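Local atomic coordinates of bluetongue virus COAT protein VP7 (Bluetongue virus, PDB entry 1BVP), a protein that forms homotrimers that assemble as 260 capsomers on a VP3 scaffold, making it a structural component of the inner capsid of the virus. Residues H276-H279 with G280-A284; M1-I4 with A5-L9; D170-Q173 with I174-R178; T53-A56 with Q57-M61. One frame throughout, in Å; residues are numbered along the deposited sequence.

Contact 1 (H276-H279 with G280-A284)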
ATOM      1  N   HIS A 276     -22.609   7.687 -16.001  1.00  6.75           N
ATOM      2  CA  HIS A 276     -22.159   8.463 -17.146  1.00 15.70           C
ATOM      3  C   HIS A 276     -21.865   9.906 -16.914  1.00 18.86           C
ATOM      4  O   HIS A 276     -20.985  10.466 -17.565  1.00 27.49           O
ATOM      5  CB  HIS A 276     -23.126   8.325 -18.306  1.00 22.60           C
ATOM      6  CG  HIS A 276     -23.217   6.929 -18.833  1.00 30.26           C
ATOM      7  ND1 HIS A 276     -24.149   6.020 -18.372  1.00 31.64           N
ATOM      8  CD2 HIS A 276     -22.442   6.260 -19.724  1.00 27.82           C
ATOM      9  CE1 HIS A 276     -23.941   4.850 -18.953  1.00 28.53           C
ATOM     10  NE2 HIS A 276     -22.912   4.969 -19.775  1.00 28.49           N
ATOM     11  N   THR A 277     -22.589  10.514 -15.986  1.00 20.78           N
ATOM     12  CA  THR A 277     -22.380  11.922 -15.694  1.00 18.96           C
ATOM     13  C   THR A 277     -21.050  12.121 -14.963  1.00 15.49           C
ATOM     14  O   THR A 277     -20.215  12.956 -15.361  1.00 15.23           O
ATOM     15  CB  THR A 277     -23.587  12.476 -14.914  1.00 23.01           C
ATOM     16  OG1 THR A 277     -24.768  12.315 -15.718  1.00 25.82           O
ATOM     17  CG2 THR A 277     -23.396  13.951 -14.592  1.00 23.60           C
ATOM     18  N   TRP A 278     -20.798  11.304 -13.947  1.00  7.42           N
ATOM     19  CA  TRP A 278     -19.558  11.450 -13.225  1.00  9.73           C
ATOM     20  C   TRP A 278     -18.393  11.158 -14.166  1.00 15.04           C
ATOM     21  O   TRP A 278     -17.364  11.854 -14.188  1.00 17.24           O
ATOM     22  CB  TRP A 278     -19.525  10.489 -12.063  1.00 13.61           C
ATOM     23  CG  TRP A 278     -18.181  10.468 -11.458  1.00 14.46           C
ATOM     24  CD1 TRP A 278     -17.243   9.476 -11.554  1.00 16.59           C
ATOM     25  CD2 TRP A 278     -17.564  11.542 -10.771  1.00 10.00           C
ATOM     26  NE1 TRP A 278     -16.068   9.884 -10.984  1.00 15.28           N
ATOM     27  CE2 TRP A 278     -16.234  11.152 -10.496  1.00  9.68           C
ATOM     28  CE3 TRP A 278     -18.004  12.812 -10.369  1.00  8.91           C
ATOM     29  CZ2 TRP A 278     -15.333  11.984  -9.833  1.00 11.17           C
ATOM     30  CZ3 TRP A 278     -17.113  13.648  -9.710  1.00 11.35           C
ATOM     31  CH2 TRP A 278     -15.786  13.228  -9.447  1.00 17.36           C
ATOM     32  N   HIS A 279     -18.558  10.089 -14.925  1.00 14.68           N
ATOM     33  CA  HIS A 279     -17.559   9.694 -15.870  1.00 12.08           C
ATOM     34  C   HIS A 279     -17.274  10.851 -16.855  1.00 12.37           C
ATOM     35  O   HIS A 279     -16.109  11.254 -17.066  1.00 10.96           O
ATOM     36  CB  HIS A 279     -18.041   8.422 -16.551  1.00 21.51           C
ATOM     37  CG  HIS A 279     -17.005   7.798 -17.426  1.00 28.34           C
ATOM     38  ND1 HIS A 279     -15.792   7.369 -16.939  1.00 24.11           N
ATOM     39  CD2 HIS A 279     -16.950   7.648 -18.773  1.00 24.58           C
ATOM     40  CE1 HIS A 279     -15.028   6.996 -17.950  1.00 26.20           C
ATOM     41  NE2 HIS A 279     -15.709   7.156 -19.071  1.00 22.77           N
ATOM     42  N   GLY A 280     -18.336  11.451 -17.390  1.00 10.88           N
ATOM     43  CA  GLY A 280     -18.168  12.582 -18.301  1.00  6.40           C
ATOM     44  C   GLY A 280     -17.526  13.804 -17.645  1.00 14.32           C
ATOM     45  O   GLY A 280     -16.617  14.434 -18.208  1.00 18.35           O
ATOM     46  N   LEU A 281     -18.005  14.142 -16.450  1.00 15.14           N
ATOM     47  CA  LEU A 281     -17.520  15.292 -15.685  1.00 14.35           C
ATOM     48  C   LEU A 281     -16.048  15.121 -15.314  1.00 15.08           C
ATOM     49  O   LEU A 281     -15.234  16.045 -15.492  1.00 14.67           O
ATOM     50  CB  LEU A 281     -18.338  15.397 -14.399  1.00 19.09           C
ATOM     51  CG  LEU A 281     -18.706  16.686 -13.637  1.00 13.32           C
ATOM     52  CD1 LEU A 281     -18.479  16.420 -12.165  1.00  9.80           C
ATOM     53  CD2 LEU A 281     -17.937  17.889 -14.077  1.00 11.23           C
ATOM     54  N   ARG A 282     -15.719  13.954 -14.756  1.00 12.64           N
ATOM     55  CA  ARG A 282     -14.343  13.664 -14.363  1.00 13.08           C
ATOM     56  C   ARG A 282     -13.428  13.782 -15.582  1.00 14.33           C
ATOM     57  O   ARG A 282     -12.387  14.446 -15.539  1.00 16.49           O
ATOM     58  CB  ARG A 282     -14.217  12.279 -13.737  1.00 13.53           C
ATOM     59  CG  ARG A 282     -12.781  12.020 -13.275  1.00 12.86           C
ATOM     60  CD  ARG A 282     -12.181  10.810 -13.974  1.00 12.27           C
ATOM     61  NE  ARG A 282     -12.991   9.602 -13.793  1.00  7.34           N
ATOM     62  CZ  ARG A 282     -13.655   8.991 -14.775  1.00 10.26           C
ATOM     63  NH1 ARG A 282     -13.596   9.468 -16.017  1.00 11.94           N
ATOM     64  NH2 ARG A 282     -14.423   7.938 -14.503  1.00  5.68           N
ATOM     65  N   THR A 283     -13.810  13.129 -16.671  1.00 12.10           N
ATOM     66  CA  THR A 283     -13.034  13.229 -17.901  1.00 13.62           C
ATOM     67  C   THR A 283     -12.823  14.692 -18.325  1.00 13.37           C
ATOM     68  O   THR A 283     -11.692  15.119 -18.595  1.00 16.88           O
ATOM     69  CB  THR A 283     -13.753  12.539 -19.019  1.00 16.05           C
ATOM     70  OG1 THR A 283     -13.962  11.178 -18.658  1.00 17.22           O
ATOM     71  CG2 THR A 283     -12.962  12.651 -20.273  1.00  9.15           C
ATOM     72  N   ALA A 284     -13.904  15.474 -18.353  1.00 12.31           N
ATOM     73  CA  ALA A 284     -13.815  16.892 -18.730  1.00 10.60           C
ATOM     74  C   ALA A 284     -12.888  17.695 -17.825  1.00 13.19           C
ATOM     75  O   ALA A 284     -12.144  18.547 -18.299  1.00 23.49           O
ATOM     76  CB  ALA A 284     -15.189  17.526 -18.748  1.00 10.31           C
TER
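His279 and Arg282 meet three residues apart on the helix 276-286, with the imidazole and guanidinium planes turned 75° from each other. NH2 of Arg282 donates to ND1 of His279 at 2.9 Å. The acceptor lies in the guanidinium plane, whereas NH2 is tilted modestly from the plane of the ring. His279 holds CG anti to its own N (chi1 -172°), while bends at chi2 and chi3 of Arg282 turn the guanidinium back toward this ring.

The same arginine meets Trp278, one helical turn earlier, in a different way: its aliphatic base covers part of the indole. CB lies 4.3 Å from the centroid of the five-membered ring of Trp278, over the face, which is the geometry of a CH-pi contact. The guanidinium itself is nearly perpendicular to the indole plane, so it does not stack on it. At the benzo end of the indole, CD1 of Leu281 approaches CZ3 of Trp278 to 3.9 Å.

On the His279 side, the backbone O of His279 accepts two bonds, from Thr283 N at 3.0 Å and from Thr283 OG1 at 2.7 Å. The two donors reach it from opposite faces of the carbonyl plane.

Beyond the helix turn, Arg282 NE is bonded to Val270 O and NH2 also to Ser272 O, while Trp278 and Leu313 of the helix 304-323 are in contact. With ND1 accepting from arginine and NE2 making a weak bond to Ala347 O, the chemistry is consistent with a neutral His279 protonated on NE2, which would avoid placing two positive charges together.

Contact 2 (M1-I4 with A5-L9)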
ATOM      1  N   MET A   1      -3.210  30.731  -0.666  1.00 30.54           N
ATOM      2  CA  MET A   1      -3.454  29.609  -1.675  1.00 43.40           C
ATOM      3  C   MET A   1      -3.587  28.162  -1.063  1.00 39.67           C
ATOM      4  O   MET A   1      -4.368  27.298  -1.540  1.00 30.15           O
ATOM      5  CB  MET A   1      -2.380  29.640  -2.776  1.00 50.66           C
ATOM      6  CG  MET A   1      -2.785  28.929  -4.093  1.00 61.07           C
ATOM      7  SD  MET A   1      -4.359  29.505  -4.949  1.00 71.06           S
ATOM      8  CE  MET A   1      -3.848  31.106  -5.712  1.00 72.33           C
ATOM      9  N   ASP A   2      -2.786  27.878  -0.043  1.00 33.77           N
ATOM     10  CA  ASP A   2      -2.921  26.610   0.614  1.00 28.21           C
ATOM     11  C   ASP A   2      -4.222  26.691   1.420  1.00 24.39           C
ATOM     12  O   ASP A   2      -5.003  25.735   1.477  1.00 20.27           O
ATOM     13  CB  ASP A   2      -1.712  26.343   1.489  1.00 36.32           C
ATOM     14  CG  ASP A   2      -0.628  25.496   0.774  1.00 40.85           C
ATOM     15  OD1 ASP A   2      -0.819  25.059  -0.394  1.00 38.13           O
ATOM     16  OD2 ASP A   2       0.423  25.253   1.410  1.00 43.13           O
ATOM     17  N   THR A   3      -4.491  27.878   1.966  1.00 24.79           N
ATOM     18  CA  THR A   3      -5.714  28.156   2.736  1.00 21.59           C
ATOM     19  C   THR A   3      -6.935  28.030   1.839  1.00 15.56           C
ATOM     20  O   THR A   3      -7.980  27.523   2.257  1.00 16.79           O
ATOM     21  CB  THR A   3      -5.673  29.554   3.323  1.00 26.05           C
ATOM     22  OG1 THR A   3      -4.932  30.387   2.427  1.00 39.76           O
ATOM     23  CG2 THR A   3      -4.965  29.544   4.670  1.00 26.56           C
ATOM     24  N   ILE A   4      -6.809  28.495   0.604  1.00  9.48           N
ATOM     25  CA  ILE A   4      -7.905  28.363  -0.345  1.00  8.88           C
ATOM     26  C   ILE A   4      -8.265  26.881  -0.496  1.00 10.38           C
ATOM     27  O   ILE A   4      -9.437  26.498  -0.383  1.00 11.28           O
ATOM     28  CB  ILE A   4      -7.503  28.951  -1.703  1.00 10.30           C
ATOM     29  CG1 ILE A   4      -7.169  30.423  -1.491  1.00 14.06           C
ATOM     30  CG2 ILE A   4      -8.588  28.730  -2.770  1.00  5.07           C
ATOM     31  CD1 ILE A   4      -7.291  31.213  -2.716  1.00 18.54           C
ATOM     32  N   ALA A   5      -7.256  26.036  -0.679  1.00 12.90           N
ATOM     33  CA  ALA A   5      -7.528  24.614  -0.851  1.00 11.87           C
ATOM     34  C   ALA A   5      -8.119  24.008   0.420  1.00 13.37           C
ATOM     35  O   ALA A   5      -9.095  23.236   0.346  1.00 17.41           O
ATOM     36  CB  ALA A   5      -6.289  23.886  -1.278  1.00 13.23           C
ATOM     37  N   ALA A   6      -7.555  24.377   1.574  1.00  9.65           N
ATOM     38  CA  ALA A   6      -8.038  23.913   2.883  1.00  5.33           C
ATOM     39  C   ALA A   6      -9.544  24.276   3.072  1.00 11.03           C
ATOM     40  O   ALA A   6     -10.354  23.451   3.566  1.00  9.56           O
ATOM     41  CB  ALA A   6      -7.174  24.500   3.987  1.00  3.08           C
ATOM     42  N   ARG A   7      -9.939  25.465   2.597  1.00  7.60           N
ATOM     43  CA  ARG A   7     -11.348  25.868   2.668  1.00  8.15           C
ATOM     44  C   ARG A   7     -12.256  25.066   1.761  1.00  7.84           C
ATOM     45  O   ARG A   7     -13.321  24.585   2.211  1.00  9.68           O
ATOM     46  CB  ARG A   7     -11.528  27.349   2.403  1.00  7.73           C
ATOM     47  CG  ARG A   7     -10.958  28.157   3.530  1.00  9.27           C
ATOM     48  CD  ARG A   7     -11.075  29.628   3.263  1.00  7.57           C
ATOM     49  NE  ARG A   7     -10.404  30.375   4.322  1.00 11.46           N
ATOM     50  CZ  ARG A   7      -9.401  31.219   4.109  1.00 16.88           C
ATOM     51  NH1 ARG A   7      -8.970  31.425   2.880  1.00 18.25           N
ATOM     52  NH2 ARG A   7      -8.803  31.827   5.124  1.00 18.85           N
ATOM     53  N   ALA A   8     -11.857  24.901   0.502  1.00  8.51           N
ATOM     54  CA  ALA A   8     -12.681  24.127  -0.446  1.00  5.67           C
ATOM     55  C   ALA A   8     -12.913  22.713   0.091  1.00 10.87           C
ATOM     56  O   ALA A   8     -14.046  22.206   0.118  1.00 16.28           O
ATOM     57  CB  ALA A   8     -12.029  24.081  -1.763  1.00  2.16           C
ATOM     58  N   LEU A   9     -11.837  22.111   0.581  1.00 10.03           N
ATOM     59  CA  LEU A   9     -11.860  20.774   1.154  1.00  9.11           C
ATOM     60  C   LEU A   9     -12.803  20.689   2.356  1.00 10.71           C
ATOM     61  O   LEU A   9     -13.588  19.719   2.491  1.00 11.02           O
ATOM     62  CB  LEU A   9     -10.450  20.455   1.607  1.00 16.85           C
ATOM     63  CG  LEU A   9      -9.926  19.031   1.643  1.00 18.11           C
ATOM     64  CD1 LEU A   9     -10.116  18.406   0.270  1.00 18.98           C
ATOM     65  CD2 LEU A   9      -8.453  19.121   1.983  1.00 15.45           C
TER
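The backbone O of Thr3 takes the N-H of Arg7 at 2.9 Å, with an N-H...O angle of 153°; the bond from Ala6 N to Asp2 O has the same length. Next along the chain, Ala8 N donates to Ile4 O at 3.0 Å, and Ala5 N reaches Met1 O at a longer 3.3 Å. Each donor is four residues beyond its acceptor, which is the direct evidence for alpha-helical winding in this part of the chain.

Side chains add one main contact to this ladder. Thr3 and Arg7 lie side by side and point the same way, with CB of Thr3 over one face of the guanidinium, 3.8 Å from NH1 of Arg7. CG of Arg7 sits 3.3 Å from Thr3 O. Because its chain is extended from CG to NE after a first torsion of -69° that sets CG beside the backbone N, the arginine runs along the helix flank toward the N-terminal end and brings its flat head level with Thr3.

These are the first turns of the helix 2-15 in the helical part of VP7, and they also border another copy of the protein: Thr3 packs on Gln19 and Arg7 on Ile23 of the second subunit of the trimer. Within its own chain the Arg7 head is held by two carbonyls, NH1 bonding Leu94 O and NE bonding Ile99 O, which restricts rotation of the guanidinium. Asp2, on a different side of the helix, forms a salt bridge to Arg304 through OD1. CB of Ala6 lies 3.5 Å from Asp2 O, and CB of Ala5 is close to the same oxygen.

Contact 3 (D170-Q173 with I174-R178)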
ATOM      1  N   ASP A 170      35.493  -7.063 -11.448  1.00 37.79           N
ATOM      2  CA  ASP A 170      34.533  -6.113 -10.897  1.00 36.82           C
ATOM      3  C   ASP A 170      33.287  -6.192 -11.764  1.00 39.02           C
ATOM      4  O   ASP A 170      33.362  -6.214 -12.991  1.00 40.20           O
ATOM      5  CB  ASP A 170      35.111  -4.692 -10.895  1.00 34.25           C
ATOM      6  CG  ASP A 170      36.065  -4.435  -9.718  1.00 35.49           C
ATOM      7  OD1 ASP A 170      36.259  -5.336  -8.840  1.00 30.01           O
ATOM      8  OD2 ASP A 170      36.610  -3.296  -9.677  1.00 36.85           O
ATOM      9  N   VAL A 171      32.137  -6.118 -11.126  1.00 38.78           N
ATOM     10  CA  VAL A 171      30.891  -6.278 -11.834  1.00 35.46           C
ATOM     11  C   VAL A 171      29.928  -5.066 -11.795  1.00 35.64           C
ATOM     12  O   VAL A 171      28.966  -4.999 -12.566  1.00 35.51           O
ATOM     13  CB  VAL A 171      30.291  -7.583 -11.293  1.00 34.30           C
ATOM     14  CG1 VAL A 171      28.831  -7.547 -11.254  1.00 42.08           C
ATOM     15  CG2 VAL A 171      30.775  -8.715 -12.121  1.00 29.36           C
ATOM     16  N   GLN A 172      30.266  -4.049 -11.010  1.00 31.55           N
ATOM     17  CA  GLN A 172      29.405  -2.877 -10.866  1.00 27.41           C
ATOM     18  C   GLN A 172      28.884  -2.127 -12.082  1.00 27.85           C
ATOM     19  O   GLN A 172      27.775  -1.627 -12.032  1.00 37.46           O
ATOM     20  CB  GLN A 172      30.058  -1.855  -9.975  1.00 27.89           C
ATOM     21  CG  GLN A 172      31.344  -1.343 -10.552  1.00 29.31           C
ATOM     22  CD  GLN A 172      32.541  -1.976  -9.907  1.00 30.68           C
ATOM     23  OE1 GLN A 172      32.457  -3.059  -9.299  1.00 29.45           O
ATOM     24  NE2 GLN A 172      33.660  -1.276  -9.974  1.00 33.97           N
ATOM     25  N   GLN A 173      29.657  -2.008 -13.153  1.00 23.37           N
ATOM     26  CA  GLN A 173      29.195  -1.240 -14.302  1.00 25.54           C
ATOM     27  C   GLN A 173      27.928  -1.713 -14.971  1.00 23.03           C
ATOM     28  O   GLN A 173      27.296  -0.941 -15.698  1.00 24.97           O
ATOM     29  CB  GLN A 173      30.308  -0.986 -15.341  1.00 41.18           C
ATOM     30  CG  GLN A 173      31.146  -2.200 -15.758  1.00 64.57           C
ATOM     31  CD  GLN A 173      32.083  -2.754 -14.639  1.00 77.61           C
ATOM     32  OE1 GLN A 173      32.442  -2.050 -13.676  1.00 78.99           O
ATOM     33  NE2 GLN A 173      32.471  -4.027 -14.779  1.00 81.44           N
ATOM     34  N   ILE A 174      27.535  -2.961 -14.727  1.00 20.59           N
ATOM     35  CA  ILE A 174      26.311  -3.519 -15.345  1.00 21.16           C
ATOM     36  C   ILE A 174      25.091  -2.810 -14.721  1.00 25.52           C
ATOM     37  O   ILE A 174      24.046  -2.628 -15.371  1.00 29.14           O
ATOM     38  CB  ILE A 174      26.264  -5.098 -15.146  1.00 19.14           C
ATOM     39  CG1 ILE A 174      25.061  -5.746 -15.817  1.00 18.09           C
ATOM     40  CG2 ILE A 174      26.218  -5.473 -13.679  1.00 22.39           C
ATOM     41  CD1 ILE A 174      25.128  -5.766 -17.296  1.00 22.07           C
ATOM     42  N   PHE A 175      25.278  -2.372 -13.472  1.00 26.32           N
ATOM     43  CA  PHE A 175      24.273  -1.670 -12.679  1.00 25.52           C
ATOM     44  C   PHE A 175      24.221  -0.161 -12.885  1.00 31.39           C
ATOM     45  O   PHE A 175      23.222   0.474 -12.534  1.00 39.64           O
ATOM     46  CB  PHE A 175      24.538  -1.876 -11.195  1.00 20.58           C
ATOM     47  CG  PHE A 175      24.300  -3.268 -10.724  1.00 24.39           C
ATOM     48  CD1 PHE A 175      23.020  -3.691 -10.380  1.00 26.41           C
ATOM     49  CD2 PHE A 175      25.352  -4.156 -10.586  1.00 24.08           C
ATOM     50  CE1 PHE A 175      22.794  -4.986  -9.900  1.00 23.59           C
ATOM     51  CE2 PHE A 175      25.142  -5.452 -10.108  1.00 21.15           C
ATOM     52  CZ  PHE A 175      23.866  -5.868  -9.764  1.00 21.57           C
ATOM     53  N   GLN A 176      25.293   0.420 -13.409  1.00 30.23           N
ATOM     54  CA  GLN A 176      25.398   1.873 -13.574  1.00 29.17           C
ATOM     55  C   GLN A 176      24.701   2.493 -14.773  1.00 31.55           C
ATOM     56  O   GLN A 176      24.275   1.779 -15.688  1.00 33.63           O
ATOM     57  CB  GLN A 176      26.871   2.301 -13.417  1.00 27.36           C
ATOM     58  CG  GLN A 176      27.408   1.807 -12.023  1.00 35.32           C
ATOM     59  CD  GLN A 176      28.894   2.045 -11.771  1.00 46.42           C
ATOM     60  OE1 GLN A 176      29.679   2.246 -12.715  1.00 55.68           O
ATOM     61  NE2 GLN A 176      29.296   2.012 -10.491  1.00 44.11           N
ATOM     62  N   GLY A 177      24.420   3.796 -14.670  1.00 34.20           N
ATOM     63  CA  GLY A 177      23.754   4.517 -15.747  1.00 36.78           C
ATOM     64  C   GLY A 177      22.243   4.384 -15.873  1.00 42.27           C
ATOM     65  O   GLY A 177      21.623   5.087 -16.668  1.00 47.06           O
ATOM     66  N   ARG A 178      21.645   3.462 -15.128  1.00 46.99           N
ATOM     67  CA  ARG A 178      20.198   3.253 -15.162  1.00 47.16           C
ATOM     68  C   ARG A 178      19.640   3.665 -13.817  1.00 48.30           C
ATOM     69  O   ARG A 178      20.221   3.317 -12.766  1.00 46.42           O
ATOM     70  CB  ARG A 178      19.832   1.781 -15.437  1.00 47.66           C
ATOM     71  CG  ARG A 178      20.944   0.744 -15.214  1.00 55.27           C
ATOM     72  CD  ARG A 178      20.655  -0.614 -15.892  1.00 60.53           C
ATOM     73  NE  ARG A 178      20.121  -0.481 -17.253  1.00 63.53           N
ATOM     74  CZ  ARG A 178      18.824  -0.329 -17.554  1.00 67.50           C
ATOM     75  NH1 ARG A 178      17.875  -0.298 -16.606  1.00 67.72           N
ATOM     76  NH2 ARG A 178      18.470  -0.141 -18.818  1.00 68.67           N
TER
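Val171 O receives the N-H of Ile174 at 3.3 Å, nearly straight at 170°. One step on, Phe175 N donates to Gln172 O at 3.0 Å, from above the carbonyl plane. Both bonds span three residues, as in successive tight turns. Gln176 N is served less well, by two weak bonds, to Gln172 O at 3.5 Å and Gln173 O at 3.3 Å. A side chain supplies the donor for Asp170 O: Gln173 bends at chi2 (-69°), so that NE2 folds back to it at 3.0 Å.

Gln172 and Gln176 run side by side, their amide planes 55° apart, and CG of Gln172 lies 3.9 Å from NE2 of Gln176. Their polar ends look elsewhere, Gln172 OE1 accepting from Leu231 N and Gln176 NE2 donating to Gly227 O. Apolar groups gather on another side, where CG1 of Val171 meets CG2 of Ile174 at 4.1 Å and CE2 of Phe175 at 4.4 Å. The Phe175 ring turns its edge to Gln172 O, which lies in the ring plane.

The turns follow strand 168-170, at the edge of a four-stranded antiparallel sheet as counted within this chain: Val171, Ile174 and Phe175 rest on Ile159 of the strand 158-163, and Phe175 also reaches the strand 241-252.

Contact 4 (T53-A56 with Q57-M61)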
ATOM      1  N   THR A  53     -33.394  19.546  -0.164  1.00 33.36           N
ATOM      2  CA  THR A  53     -34.369  18.451  -0.169  1.00 38.18           C
ATOM      3  C   THR A  53     -34.685  18.050  -1.620  1.00 38.37           C
ATOM      4  O   THR A  53     -34.467  16.899  -2.023  1.00 46.91           O
ATOM      5  CB  THR A  53     -35.656  18.803   0.648  1.00 40.65           C
ATOM      6  OG1 THR A  53     -36.161  20.095   0.271  1.00 42.94           O
ATOM      7  CG2 THR A  53     -35.314  18.862   2.122  1.00 41.57           C
ATOM      8  N   SER A  54     -35.111  19.012  -2.430  1.00 26.35           N
ATOM      9  CA  SER A  54     -35.407  18.731  -3.821  1.00 24.93           C
ATOM     10  C   SER A  54     -34.144  18.503  -4.650  1.00 25.83           C
ATOM     11  O   SER A  54     -33.062  18.938  -4.285  1.00 24.16           O
ATOM     12  CB  SER A  54     -36.181  19.900  -4.437  1.00 25.31           C
ATOM     13  OG  SER A  54     -35.387  21.070  -4.532  1.00 27.50           O
ATOM     14  N   LEU A  55     -34.324  17.902  -5.819  1.00 25.51           N
ATOM     15  CA  LEU A  55     -33.234  17.661  -6.741  1.00 19.59           C
ATOM     16  C   LEU A  55     -32.615  18.988  -7.151  1.00 19.09           C
ATOM     17  O   LEU A  55     -31.393  19.121  -7.270  1.00 22.85           O
ATOM     18  CB  LEU A  55     -33.765  16.958  -7.985  1.00 22.35           C
ATOM     19  CG  LEU A  55     -32.832  16.862  -9.193  1.00 25.72           C
ATOM     20  CD1 LEU A  55     -31.667  15.931  -8.852  1.00 26.79           C
ATOM     21  CD2 LEU A  55     -33.611  16.352 -10.391  1.00 21.94           C
ATOM     22  N   ALA A  56     -33.451  19.989  -7.367  1.00 17.32           N
ATOM     23  CA  ALA A  56     -32.917  21.278  -7.777  1.00 15.84           C
ATOM     24  C   ALA A  56     -31.980  21.872  -6.732  1.00 19.52           C
ATOM     25  O   ALA A  56     -30.966  22.506  -7.078  1.00 20.08           O
ATOM     26  CB  ALA A  56     -34.033  22.225  -8.101  1.00 12.98           C
ATOM     27  N   GLN A  57     -32.283  21.623  -5.458  1.00 19.75           N
ATOM     28  CA  GLN A  57     -31.448  22.144  -4.378  1.00 22.66           C
ATOM     29  C   GLN A  57     -30.142  21.386  -4.240  1.00 21.73           C
ATOM     30  O   GLN A  57     -29.106  21.958  -3.889  1.00 26.90           O
ATOM     31  CB  GLN A  57     -32.206  22.130  -3.070  1.00 22.94           C
ATOM     32  CG  GLN A  57     -33.318  23.126  -3.059  1.00 28.60           C
ATOM     33  CD  GLN A  57     -34.218  22.998  -1.847  1.00 33.48           C
ATOM     34  OE1 GLN A  57     -34.657  23.999  -1.300  1.00 38.18           O
ATOM     35  NE2 GLN A  57     -34.532  21.767  -1.449  1.00 31.19           N
ATOM     36  N   ARG A  58     -30.210  20.087  -4.495  1.00 20.87           N
ATOM     37  CA  ARG A  58     -29.046  19.226  -4.449  1.00 17.82           C
ATOM     38  C   ARG A  58     -28.084  19.592  -5.582  1.00 17.92           C
ATOM     39  O   ARG A  58     -26.896  19.798  -5.346  1.00 20.63           O
ATOM     40  CB  ARG A  58     -29.476  17.767  -4.503  1.00 14.06           C
ATOM     41  CG  ARG A  58     -30.070  17.313  -3.191  1.00 10.53           C
ATOM     42  CD  ARG A  58     -30.319  15.835  -3.140  1.00 16.85           C
ATOM     43  NE  ARG A  58     -31.530  15.430  -3.852  1.00 27.79           N
ATOM     44  CZ  ARG A  58     -31.546  14.689  -4.956  1.00 29.54           C
ATOM     45  NH1 ARG A  58     -30.425  14.272  -5.509  1.00 36.20           N
ATOM     46  NH2 ARG A  58     -32.689  14.320  -5.481  1.00 32.96           N
ATOM     47  N   ASN A  59     -28.619  19.801  -6.781  1.00 15.69           N
ATOM     48  CA  ASN A  59     -27.787  20.191  -7.907  1.00 13.38           C
ATOM     49  C   ASN A  59     -27.069  21.489  -7.598  1.00 18.39           C
ATOM     50  O   ASN A  59     -25.851  21.636  -7.782  1.00 21.03           O
ATOM     51  CB  ASN A  59     -28.634  20.395  -9.142  1.00 10.22           C
ATOM     52  CG  ASN A  59     -29.058  19.105  -9.782  1.00 16.15           C
ATOM     53  OD1 ASN A  59     -28.568  18.025  -9.455  1.00 20.74           O
ATOM     54  ND2 ASN A  59     -29.973  19.207 -10.711  1.00 21.27           N
ATOM     55  N   GLU A  60     -27.830  22.430  -7.070  1.00 22.13           N
ATOM     56  CA  GLU A  60     -27.293  23.743  -6.747  1.00 19.27           C
ATOM     57  C   GLU A  60     -26.144  23.653  -5.724  1.00 12.29           C
ATOM     58  O   GLU A  60     -25.122  24.333  -5.865  1.00 11.43           O
ATOM     59  CB  GLU A  60     -28.447  24.614  -6.257  1.00 27.10           C
ATOM     60  CG  GLU A  60     -28.148  26.074  -6.194  1.00 39.35           C
ATOM     61  CD  GLU A  60     -28.548  26.803  -7.441  1.00 48.37           C
ATOM     62  OE1 GLU A  60     -28.609  26.139  -8.529  1.00 45.91           O
ATOM     63  OE2 GLU A  60     -28.787  28.046  -7.304  1.00 51.70           O
ATOM     64  N   MET A  61     -26.291  22.798  -4.713  1.00  9.77           N
ATOM     65  CA  MET A  61     -25.231  22.649  -3.715  1.00 11.71           C
ATOM     66  C   MET A  61     -24.027  21.962  -4.345  1.00 15.52           C
ATOM     67  O   MET A  61     -22.875  22.345  -4.089  1.00 15.64           O
ATOM     68  CB  MET A  61     -25.689  21.837  -2.513  1.00 10.02           C
ATOM     69  CG  MET A  61     -24.593  21.747  -1.465  1.00 13.63           C
ATOM     70  SD  MET A  61     -25.099  20.925   0.042  1.00 17.14           S
ATOM     71  CE  MET A  61     -25.381  22.376   0.985  1.00 19.30           C
TER
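Leu55 and Arg58 supply the main side-chain packing of this turn, crossing at about a right angle. CA of Leu55 lies over one face of the guanidinium, 3.6 Å from NH2 of Arg58, with CB of Leu55 next to the same nitrogen. A bend at chi3 (-78°) of Arg58 folds the head back over the start of the helix. CD1 of Leu55 also touches the amide of Asn59, at 3.8 Å from OD1.

Among backbone bonds, Arg58 N to Ser54 O (3.1 Å), Asn59 N to Leu55 O (2.9 Å) and Glu60 N to Ala56 O (3.1 Å) each span four residues and document regular alpha-helix.

The polar ends find partners beyond this turn: Arg58 NH1 bonds Leu323 O, Asn59 OD1 takes Glu326 N, and Glu60 OE2 takes Gly47 N. The chain around Leu323 to Glu326, distant in sequence, and the nearby Gly47 are thereby tied to the start of the helix.

The side-chain to backbone bond runs from Gln57 N to Ser54 OG, at 3.3 Å and 147°; the same N-H also makes a weak bond to Ser54 O. With chi1 at 67°, Ser54 turns its hydroxyl oxygen to this early helical N-H, the arrangement of a serine N-cap, right before the helix 55-73.

In the fold
From the N terminus the order is contact 2, contact 4, contact 3, contact 1. All are in series; none nests within or crosses another, and each joins neighbouring residues, linking successive turns of one helix or, in contact 3, forming a local bend, and closes no long loop. Contacts 2, 4 and 1 belong to the helical part of the chain, their centres 19 to 24 Å apart without touching. The helix 304-323 is met by all three, through Leu9 of contact 2, Trp278 of contact 1 and, at its last residue Leu323, Arg58 of contact 4. Contact 3 lies among the beta strands, its centre about 47 Å from those of contacts 1 and 2 and about 62 Å from that of contact 4.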